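Local atomic coordinates of capsid (PDB entry 4RDL), a protein that forms the norovirus capsid, here its protruding (P) domain, which pairs into dimers and binds histo-blood group glycans such as the Lewis y tetrasaccharide. Residues A[113-118]-A[138-143]; A[85-90]-A[149-154]; A[72-77]-A[167-172]. One frame throughout, in Å; residues are numbered along the deposited sequence.

Contact 1: residues A[113-118]-A[138-143]; sequences CDLHMT and IHSYDA. With GAL (beta-D-galactopyranose), chain C; FUC (alpha-L-fucopyranose), chain B.
Asp114 and Leu115 pair antiparallel with His139 and Ile138, the touching runs lying 160° apart, and Leu115 and Ile138 form the hydrogen-bonded pair. Beyond Asp114 and His139, where the second strand gives way to an inverse gamma turn centred on Ser140, Ser140 N bonds Cys113 O at 3.0 Å. Ser140 OG takes the N-H of Cys113 (N to OG 3.1 Å) and also bonds Phe110 O. Standing between its backbone N and carbonyl carbon (chi1 53°), the Tyr141 ring lets OH donate to the syn lone pair of Asp114 OD1 at 2.7 Å, carboxylate and ring 15° from coplanar. That hydroxyl also lies over the centre of the His139 ring, 3.1 Å above its plane. Asp114 OD2 accepts from galactose O3 at 2.7 Å and from a water that reaches His139 NE2. Tyr141 is thus a second-shell residue that probably sets, with those partners, the rotation of the sugar-binding carboxylate. His116, stacked on Trp174, presents its ring edge to fucose O2. On the other face Met117 CG packs on Ile138 CD1 at 3.9 Å. Strand 167-177 runs along the inner side of this edge hairpin, and Met73 of strand 72-80 packs against Leu115, Met117 and Ile138.

Contact 2: residues A[85-90]-A[149-154]; sequences GVNLAE and LGTVKL
Val86 and Leu154 cross at an angle on the buried face, and both methyls of the leucine converge on a single valine branch: Leu154 CD1 lies 3.5 Å and CD2 3.6 Å from Val86 CG2. The first torsion of Val86 sets this up: CG2 stands beside the backbone N, while CG1 is anti to it (chi1 172°). Val152 joins the same face, its CG1 meeting Leu88 CD1 at 4.3 Å. On the other face Asn87 and Thr151 lie side by side and point the same way, Asn87 OD1 resting 3.3 Å from the methyl Thr151 CG2. These pairings belong to antiparallel segments 85-89 and 151-154, whose axes approach to 4.6 Å at 159°, in the sheet running from strand 133-139 to strand 145-146, with 151-154 next to the latter. Val86 and Val152 form the hydrogen-bonded pair. Beyond them Gly150 and Thr151 both face Ala146 in a G1 beta bulge, and the positive phi of Gly150 (103°) fits it. Gly150 O accepts the N-H of Leu88 (N to O 2.8 Å); water beside it probably occupies one of two mutually exclusive positions, reaching either Asn87 OD1 or Leu88 O. At the opposite end, Gly85 CA comes within 3.0 Å of Val152 O. Ile77 of strand 72-80 packs against Val86 and Leu154, and Ile138 of strand 133-139 against Val152 and Leu154.

Contact 3: residues A[72-77]-A[167-172]; sequences RMRGRI and EVVLEL
Arg74 reaches across to Glu167, two residues along from Val169, its direct partner in the antiparallel register. Its CB lies 3.9 Å from Val168 O, close to Val169 CG1 as well. CG, set anti to the backbone N, comes 3.5 Å from Val168 O. CD passes alongside the valine branch, Arg74 CD to Val169 CG1 measuring 3.8 Å, as the two side chains point the same way. The chain stays extended to the guanidinium, which grips the carboxylate side-on: NE donates to Glu167 OE2 at 2.7 Å and NH2 to Glu167 OE1 at 3.1 Å, both N-H angles being 161°. Both acceptors lie near the guanidinium plane, yet each is approached from above the carboxylate, the planes 63° apart. NH1 bonds Leu91 O.

Arg72 and Glu171 meet differently. Their flat groups stack with planes 16° apart, and Glu171 CD lies 3.3 Å above the guanidinium, offset toward its rim. Arg72 NH2 to Glu171 OE1, at 3.5 Å, is a salt bridge by charge alone, with no N-H aimed at the oxygen. Glu171 OE1 has another salt bridge, to Arg72 of the second subunit.

Underneath, four backbone bonds join Met73 to Leu170 and Gly75 to Val168. Met73 CB touches Leu170 CD1 at 3.7 Å on the apolar face, where the Ile77 side chain crosses Val168 at about a right angle, its CD1 touching both branches.

The chemistry thus divides largely by face. Met73, Leu170, Val168 and Ile77 pack inward, while the two ion pairs lie on the other face with apolar Val169 between them, which packs on Met31 of the second subunit. The Glu171 carboxylates of both subunits approach there; the arginines probably offset their repulsion, though the geometry leaves open whether a proton is shared.

In the fold
All three contacts lie in one antiparallel sheet, where strand 167-177 links contact 1 to contact 3 and the adjoining strands 72-80 and 83-89 link contact 3 to contact 2. Along the chain contact 1 is nested inside the loop closed by contact 2, itself inside that of contact 3. Centre to centre, contact 1 is about 12 Å from contact 2 and about 13 Å from contact 3, with contact 2 about 9 Å from contact 3. Ile138 ties them together, its CG1 3.7 Å from Leu154 CD1 and its CD1 3.7 Å from Met73 SD. Contact 1 holds glycan-pocket residues; the Leu154 and Met73 side chains lie about 13 and 14 Å from the bound galactose.

Contact 1: residues A[113-118]-A[138-143]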
loop_
_atom_site.group_PDB
_atom_site.type_symbol
_atom_site.label_atom_id
_atom_site.label_comp_id
_atom_site.label_asym_id
_atom_site.label_seq_id
_atom_site.Cartn_x
_atom_site.Cartn_y
_atom_site.Cartn_z
ATOM N N CYS A 113 14.045 -10.129 15.491
ATOM C CA CYS A 113 14.445 -10.727 14.228
ATOM C C CYS A 113 15.243 -9.755 13.371
ATOM O O CYS A 113 15.463 -8.603 13.759
ATOM C CB CYS A 113 13.217 -11.248 13.474
ATOM S SG CYS A 113 11.963 -9.970 13.162
ATOM N N ASP A 114 15.695 -10.238 12.220
ATOM C CA ASP A 114 16.501 -9.431 11.317
ATOM C C ASP A 114 15.624 -8.874 10.205
ATOM O O ASP A 114 15.040 -9.630 9.419
ATOM C CB ASP A 114 17.633 -10.260 10.711
ATOM C CG ASP A 114 18.725 -10.603 11.716
ATOM O OD1 ASP A 114 18.578 -10.308 12.926
ATOM O OD2 ASP A 114 19.743 -11.179 11.278
ATOM N N LEU A 115 15.513 -7.552 10.172
ATOM C CA LEU A 115 14.751 -6.854 9.148
ATOM C C LEU A 115 15.676 -6.476 8.003
ATOM O O LEU A 115 16.591 -5.662 8.173
ATOM C CB LEU A 115 14.113 -5.587 9.720
ATOM C CG LEU A 115 13.353 -5.751 11.040
ATOM C CD1 LEU A 115 12.927 -4.383 11.564
ATOM C CD2 LEU A 115 12.142 -6.673 10.858
ATOM N N HIS A 116 15.444 -7.074 6.844
ATOM C CA HIS A 116 16.256 -6.787 5.668
ATOM C C HIS A 116 15.556 -5.710 4.868
ATOM O O HIS A 116 14.524 -5.964 4.236
ATOM C CB HIS A 116 16.459 -8.055 4.835
ATOM C CG HIS A 116 17.147 -9.147 5.588
ATOM N ND1 HIS A 116 18.513 -9.339 5.534
ATOM C CD2 HIS A 116 16.669 -10.072 6.454
ATOM C CE1 HIS A 116 18.841 -10.354 6.314
ATOM N NE2 HIS A 116 17.742 -10.809 6.892
ATOM N N MET A 117 16.118 -4.506 4.920
ATOM C CA MET A 117 15.477 -3.325 4.356
ATOM C C MET A 117 16.105 -2.940 3.033
ATOM O O MET A 117 17.319 -3.069 2.834
ATOM C CB MET A 117 15.600 -2.131 5.311
ATOM C CG MET A 117 15.210 -2.409 6.758
ATOM S SD MET A 117 13.481 -2.844 6.996
ATOM C CE MET A 117 12.654 -1.300 6.649
ATOM N N THR A 118 15.274 -2.435 2.136
ATOM C CA THR A 118 15.760 -1.756 0.952
ATOM C C THR A 118 15.487 -0.276 1.172
ATOM O O THR A 118 14.461 0.082 1.742
ATOM C CB THR A 118 15.044 -2.269 -0.300
ATOM O OG1 THR A 118 15.474 -3.610 -0.564
ATOM C CG2 THR A 118 15.362 -1.399 -1.507
ATOM N N ILE A 138 18.495 -4.397 9.793
ATOM C CA ILE A 138 18.222 -3.793 11.091
ATOM C C ILE A 138 17.717 -4.865 12.054
ATOM O O ILE A 138 16.698 -5.519 11.798
ATOM C CB ILE A 138 17.175 -2.660 10.975
ATOM C CG1 ILE A 138 17.686 -1.567 10.020
ATOM C CG2 ILE A 138 16.842 -2.071 12.353
ATOM C CD1 ILE A 138 16.689 -0.457 9.776
ATOM N N HIS A 139 18.425 -5.041 13.162
ATOM C CA HIS A 139 17.997 -5.955 14.218
ATOM C C HIS A 139 16.884 -5.321 15.032
ATOM O O HIS A 139 17.050 -4.216 15.552
ATOM C CB HIS A 139 19.165 -6.249 15.166
ATOM C CG HIS A 139 20.288 -7.004 14.529
ATOM N ND1 HIS A 139 21.505 -7.191 15.153
ATOM C CD2 HIS A 139 20.378 -7.625 13.331
ATOM C CE1 HIS A 139 22.295 -7.897 14.363
ATOM N NE2 HIS A 139 21.637 -8.177 13.253
ATOM N N SER A 140 15.755 -6.015 15.176
ATOM C CA SER A 140 14.711 -5.539 16.086
ATOM C C SER A 140 14.930 -6.136 17.481
ATOM O O SER A 140 14.039 -6.764 18.069
ATOM C CB SER A 140 13.300 -5.815 15.553
ATOM O OG SER A 140 13.117 -7.183 15.256
ATOM N N TYR A 141 16.141 -5.939 17.991
ATOM C CA TYR A 141 16.553 -6.451 19.294
ATOM C C TYR A 141 17.858 -5.782 19.690
ATOM O O TYR A 141 18.466 -5.090 18.866
ATOM C CB TYR A 141 16.691 -7.986 19.283
ATOM C CG TYR A 141 17.578 -8.563 18.195
ATOM C CD1 TYR A 141 18.932 -8.800 18.424
ATOM C CD2 TYR A 141 17.056 -8.884 16.938
ATOM C CE1 TYR A 141 19.743 -9.339 17.437
ATOM C CE2 TYR A 141 17.860 -9.420 15.940
ATOM C CZ TYR A 141 19.199 -9.650 16.198
ATOM O OH TYR A 141 20.004 -10.185 15.222
ATOM N N ASP A 142 18.267 -6.008 20.943
ATOM C CA ASP A 142 19.408 -5.349 21.597
ATOM C C ASP A 142 19.083 -3.908 21.985
ATOM O O ASP A 142 18.165 -3.296 21.436
ATOM C CB ASP A 142 20.693 -5.411 20.755
ATOM C CG ASP A 142 21.224 -6.821 20.597
ATOM O OD1 ASP A 142 20.928 -7.688 21.453
ATOM O OD2 ASP A 142 21.951 -7.060 19.616
ATOM N N ALA A 143 19.837 -3.375 22.940
ATOM C CA ALA A 143 19.571 -2.044 23.477
ATOM C C ALA A 143 19.649 -0.965 22.400
ATOM O O ALA A 143 19.035 0.095 22.528
ATOM C CB ALA A 143 20.527 -1.733 24.615
HETATM C C1 GAL C . 22.026 -15.461 8.279
HETATM C C2 GAL C . 21.223 -14.222 7.952
HETATM C C3 GAL C . 20.900 -13.433 9.168
HETATM C C4 GAL C . 20.287 -14.229 10.176
HETATM C C5 GAL C . 21.161 -15.399 10.496
HETATM C C6 GAL C . 20.615 -16.312 11.497
HETATM O O2 GAL C . 21.969 -13.430 7.032
HETATM O O3 GAL C . 20.084 -12.299 8.812
HETATM O O4 GAL C . 18.969 -14.678 9.722
HETATM O O5 GAL C . 21.421 -16.201 9.269
HETATM O O6 GAL C . 21.434 -17.302 11.913
HETATM C C1 FUC B . 21.217 -13.094 5.918
HETATM C C2 FUC B . 21.904 -12.030 5.169
HETATM C C3 FUC B . 23.193 -12.516 4.628
HETATM C C4 FUC B . 23.040 -13.732 3.786
HETATM C C5 FUC B . 22.240 -14.813 4.489
HETATM C C6 FUC B . 21.966 -15.969 3.605
HETATM O O2 FUC B . 22.126 -10.941 6.019
HETATM O O3 FUC B . 23.841 -11.505 3.923
HETATM O O4 FUC B . 22.411 -13.399 2.595
HETATM O O5 FUC B . 21.017 -14.309 5.035
HETATM O O HOH W 1 22.179 -9.877 11.255
#

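Contact 2: residues A[85-90]-A[149-154]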
loop_
_atom_site.group_PDB
_atom_site.type_symbol
_atom_site.label_atom_id
_atom_site.label_comp_id
_atom_site.label_asym_id
_atom_site.label_seq_id
_atom_site.Cartn_x
_atom_site.Cartn_y
_atom_site.Cartn_z
ATOM N N GLY A 85 23.459 3.976 12.123
ATOM C CA GLY A 85 22.089 3.954 12.586
ATOM C C GLY A 85 21.213 4.880 11.780
ATOM O O GLY A 85 21.672 5.548 10.840
ATOM N N VAL A 86 19.939 4.923 12.152
ATOM C CA VAL A 86 19.009 5.889 11.586
ATOM C C VAL A 86 18.340 6.688 12.703
ATOM O O VAL A 86 17.864 6.106 13.693
ATOM C CB VAL A 86 17.926 5.200 10.708
ATOM C CG1 VAL A 86 16.853 6.199 10.302
ATOM C CG2 VAL A 86 18.561 4.564 9.482
ATOM N N ASN A 87 18.337 8.016 12.548
ATOM C CA ASN A 87 17.495 8.896 13.348
ATOM C C ASN A 87 16.133 8.967 12.689
ATOM O O ASN A 87 15.999 9.517 11.595
ATOM C CB ASN A 87 18.103 10.304 13.434
ATOM C CG ASN A 87 19.360 10.341 14.267
ATOM O OD1 ASN A 87 19.382 9.847 15.389
ATOM N ND2 ASN A 87 20.432 10.911 13.707
ATOM N N LEU A 88 15.125 8.413 13.355
ATOM C CA LEU A 88 13.816 8.206 12.747
ATOM C C LEU A 88 12.950 9.457 12.674
ATOM O O LEU A 88 13.019 10.341 13.533
ATOM C CB LEU A 88 13.059 7.113 13.503
ATOM C CG LEU A 88 13.657 5.704 13.471
ATOM C CD1 LEU A 88 13.022 4.812 14.543
ATOM C CD2 LEU A 88 13.494 5.091 12.082
ATOM N N ALA A 89 12.134 9.502 11.626
ATOM C CA ALA A 89 11.087 10.495 11.464
ATOM C C ALA A 89 9.809 9.781 11.027
ATOM O O ALA A 89 9.828 8.578 10.725
ATOM C CB ALA A 89 11.504 11.539 10.420
ATOM N N GLU A 90 8.695 10.507 10.974
ATOM C CA GLU A 90 7.500 9.951 10.337
ATOM C C GLU A 90 7.740 9.831 8.829
ATOM O O GLU A 90 8.616 10.505 8.274
ATOM C CB GLU A 90 6.279 10.818 10.624
ATOM C CG GLU A 90 5.987 11.001 12.109
ATOM C CD GLU A 90 5.447 9.740 12.789
ATOM O OE1 GLU A 90 4.959 8.823 12.091
ATOM O OE2 GLU A 90 5.514 9.664 14.036
ATOM N N LEU A 149 12.828 5.810 21.239
ATOM C CA LEU A 149 13.759 6.876 21.616
ATOM C C LEU A 149 14.229 7.651 20.389
ATOM O O LEU A 149 14.942 8.645 20.510
ATOM C CB LEU A 149 14.979 6.303 22.345
ATOM C CG LEU A 149 14.790 5.795 23.771
ATOM C CD1 LEU A 149 13.775 4.667 23.823
ATOM C CD2 LEU A 149 16.123 5.340 24.344
ATOM N N GLY A 150 13.858 7.167 19.207
ATOM C CA GLY A 150 14.177 7.846 17.966
ATOM C C GLY A 150 15.316 7.272 17.136
ATOM O O GLY A 150 15.645 7.838 16.084
ATOM N N THR A 151 15.919 6.168 17.581
ATOM C CA THR A 151 17.078 5.615 16.876
ATOM C C THR A 151 17.079 4.092 16.772
ATOM O O THR A 151 16.642 3.395 17.694
ATOM C CB THR A 151 18.424 6.058 17.513
ATOM O OG1 THR A 151 18.550 5.503 18.827
ATOM C CG2 THR A 151 18.519 7.577 17.592
ATOM N N VAL A 152 17.584 3.583 15.651
ATOM C CA VAL A 152 17.885 2.158 15.521
ATOM C C VAL A 152 19.270 1.975 14.912
ATOM O O VAL A 152 19.713 2.783 14.085
ATOM C CB VAL A 152 16.832 1.395 14.668
ATOM C CG1 VAL A 152 15.474 1.434 15.347
ATOM C CG2 VAL A 152 16.768 1.961 13.248
ATOM N N LYS A 153 19.951 0.918 15.330
ATOM C CA LYS A 153 21.252 0.586 14.769
ATOM C C LYS A 153 21.082 -0.117 13.422
ATOM O O LYS A 153 20.186 -0.958 13.250
ATOM C CB LYS A 153 22.054 -0.309 15.729
ATOM C CG LYS A 153 23.346 -0.838 15.123
ATOM C CD LYS A 153 24.127 -1.704 16.101
ATOM C CE LYS A 153 25.404 -2.222 15.462
ATOM N NZ LYS A 153 26.171 -3.113 16.382
ATOM N N LEU A 154 21.949 0.237 12.475
ATOM C CA LEU A 154 22.061 -0.458 11.197
ATOM C C LEU A 154 23.292 -1.354 11.219
ATOM O O LEU A 154 24.357 -0.929 11.660
ATOM C CB LEU A 154 22.209 0.555 10.062
ATOM C CG LEU A 154 20.903 1.073 9.436
ATOM C CD1 LEU A 154 19.833 1.423 10.474
ATOM C CD2 LEU A 154 21.204 2.252 8.512
HETATM O O HOH W 2 16.643 10.351 16.420
HETATM O O HOH W 3 14.902 10.822 15.566
#

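Contact 3: residues A[72-77]-A[167-172]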
loop_
_atom_site.group_PDB
_atom_site.type_symbol
_atom_site.label_atom_id
_atom_site.label_comp_id
_atom_site.label_asym_id
_atom_site.label_seq_id
_atom_site.Cartn_x
_atom_site.Cartn_y
_atom_site.Cartn_z
ATOM N N ARG A 72 7.386 0.337 6.779
ATOM C CA ARG A 72 8.388 1.259 6.263
ATOM C C ARG A 72 8.982 2.084 7.389
ATOM O O ARG A 72 8.418 2.142 8.486
ATOM C CB ARG A 72 7.782 2.163 5.187
ATOM C CG ARG A 72 7.385 1.386 3.934
ATOM C CD ARG A 72 6.838 2.283 2.841
ATOM N NE ARG A 72 6.310 1.505 1.723
ATOM C CZ ARG A 72 6.892 1.403 0.531
ATOM N NH1 ARG A 72 8.039 2.023 0.291
ATOM N NH2 ARG A 72 6.321 0.677 -0.427
ATOM N N MET A 73 10.127 2.701 7.106
ATOM C CA MET A 73 10.783 3.631 8.018
ATOM C C MET A 73 11.285 4.823 7.228
ATOM O O MET A 73 11.435 4.760 6.003
ATOM C CB MET A 73 11.989 2.982 8.700
ATOM C CG MET A 73 11.728 1.641 9.363
ATOM S SD MET A 73 13.320 0.986 9.943
ATOM C CE MET A 73 12.853 -0.663 10.464
ATOM N N ARG A 74 11.577 5.900 7.944
ATOM C CA ARG A 74 12.206 7.067 7.345
ATOM C C ARG A 74 13.153 7.684 8.352
ATOM O O ARG A 74 12.877 7.696 9.550
ATOM C CB ARG A 74 11.160 8.100 6.912
ATOM C CG ARG A 74 11.761 9.357 6.281
ATOM C CD ARG A 74 10.691 10.193 5.589
ATOM N NE ARG A 74 11.251 11.422 5.029
ATOM C CZ ARG A 74 10.700 12.116 4.043
ATOM N NH1 ARG A 74 9.562 11.702 3.495
ATOM N NH2 ARG A 74 11.292 13.222 3.600
ATOM N N GLY A 75 14.270 8.207 7.870
ATOM C CA GLY A 75 15.112 9.016 8.732
ATOM C C GLY A 75 16.473 9.280 8.146
ATOM O O GLY A 75 16.730 9.001 6.972
ATOM N N ARG A 76 17.358 9.817 8.979
ATOM C CA ARG A 76 18.684 10.218 8.531
ATOM C C ARG A 76 19.702 9.209 9.020
ATOM O O ARG A 76 19.749 8.885 10.204
ATOM C CB ARG A 76 19.030 11.616 9.040
ATOM C CG ARG A 76 20.207 12.249 8.308
ATOM C CD ARG A 76 20.334 13.750 8.641
ATOM N NE ARG A 76 19.100 14.474 8.336
ATOM C CZ ARG A 76 18.790 14.959 7.138
ATOM N NH1 ARG A 76 19.640 14.835 6.128
ATOM N NH2 ARG A 76 17.631 15.575 6.947
ATOM N N ILE A 77 20.507 8.700 8.098
ATOM C CA ILE A 77 21.545 7.741 8.457
ATOM C C ILE A 77 22.698 8.463 9.148
ATOM O O ILE A 77 23.138 9.528 8.705
ATOM C CB ILE A 77 22.024 6.950 7.219
ATOM C CG1 ILE A 77 20.900 6.005 6.768
ATOM C CG2 ILE A 77 23.293 6.158 7.528
ATOM C CD1 ILE A 77 21.176 5.254 5.474
ATOM N N GLU A 167 18.946 11.680 4.211
ATOM C CA GLU A 167 17.628 11.182 4.579
ATOM C C GLU A 167 17.186 10.103 3.606
ATOM O O GLU A 167 17.286 10.260 2.386
ATOM C CB GLU A 167 16.586 12.299 4.610
ATOM C CG GLU A 167 15.338 11.895 5.382
ATOM C CD GLU A 167 14.220 12.905 5.309
ATOM O OE1 GLU A 167 14.233 13.752 4.398
ATOM O OE2 GLU A 167 13.313 12.838 6.170
ATOM N N VAL A 168 16.713 8.995 4.162
ATOM C CA VAL A 168 16.258 7.871 3.346
ATOM C C VAL A 168 14.884 7.393 3.787
ATOM O O VAL A 168 14.465 7.631 4.920
ATOM C CB VAL A 168 17.258 6.675 3.399
ATOM C CG1 VAL A 168 18.648 7.094 2.905
ATOM C CG2 VAL A 168 17.337 6.066 4.808
ATOM N N VAL A 169 14.184 6.732 2.870
ATOM C CA VAL A 169 13.026 5.929 3.231
ATOM C C VAL A 169 13.386 4.461 3.045
ATOM O O VAL A 169 14.060 4.085 2.071
ATOM C CB VAL A 169 11.772 6.318 2.423
ATOM C CG1 VAL A 169 11.276 7.687 2.847
ATOM C CG2 VAL A 169 12.038 6.289 0.943
ATOM N N LEU A 170 12.983 3.647 4.015
ATOM C CA LEU A 170 13.320 2.229 4.031
ATOM C C LEU A 170 12.048 1.407 3.950
ATOM O O LEU A 170 11.013 1.784 4.504
ATOM C CB LEU A 170 14.080 1.876 5.310
ATOM C CG LEU A 170 15.339 2.703 5.615
ATOM C CD1 LEU A 170 15.049 3.738 6.701
ATOM C CD2 LEU A 170 16.455 1.780 6.050
ATOM N N GLU A 171 12.130 0.283 3.243
ATOM C CA GLU A 171 11.005 -0.635 3.147
ATOM C C GLU A 171 11.459 -2.040 3.513
ATOM O O GLU A 171 12.590 -2.436 3.234
ATOM C CB GLU A 171 10.402 -0.631 1.748
ATOM C CG GLU A 171 9.063 -1.358 1.717
ATOM C CD GLU A 171 8.622 -1.746 0.328
ATOM O OE1 GLU A 171 7.604 -2.472 0.227
ATOM O OE2 GLU A 171 9.282 -1.324 -0.651
ATOM N N LEU A 172 10.569 -2.792 4.142
ATOM C CA LEU A 172 10.875 -4.150 4.556
ATOM C C LEU A 172 10.831 -5.104 3.365
ATOM O O LEU A 172 9.764 -5.399 2.832
ATOM C CB LEU A 172 9.884 -4.596 5.633
ATOM C CG LEU A 172 10.174 -5.975 6.226
ATOM C CD1 LEU A 172 11.535 -5.996 6.926
ATOM C CD2 LEU A 172 9.061 -6.372 7.190
HETATM O O HOH W 4 7.000 -0.975 -3.085
HETATM O O HOH W 5 9.805 3.367 2.287
#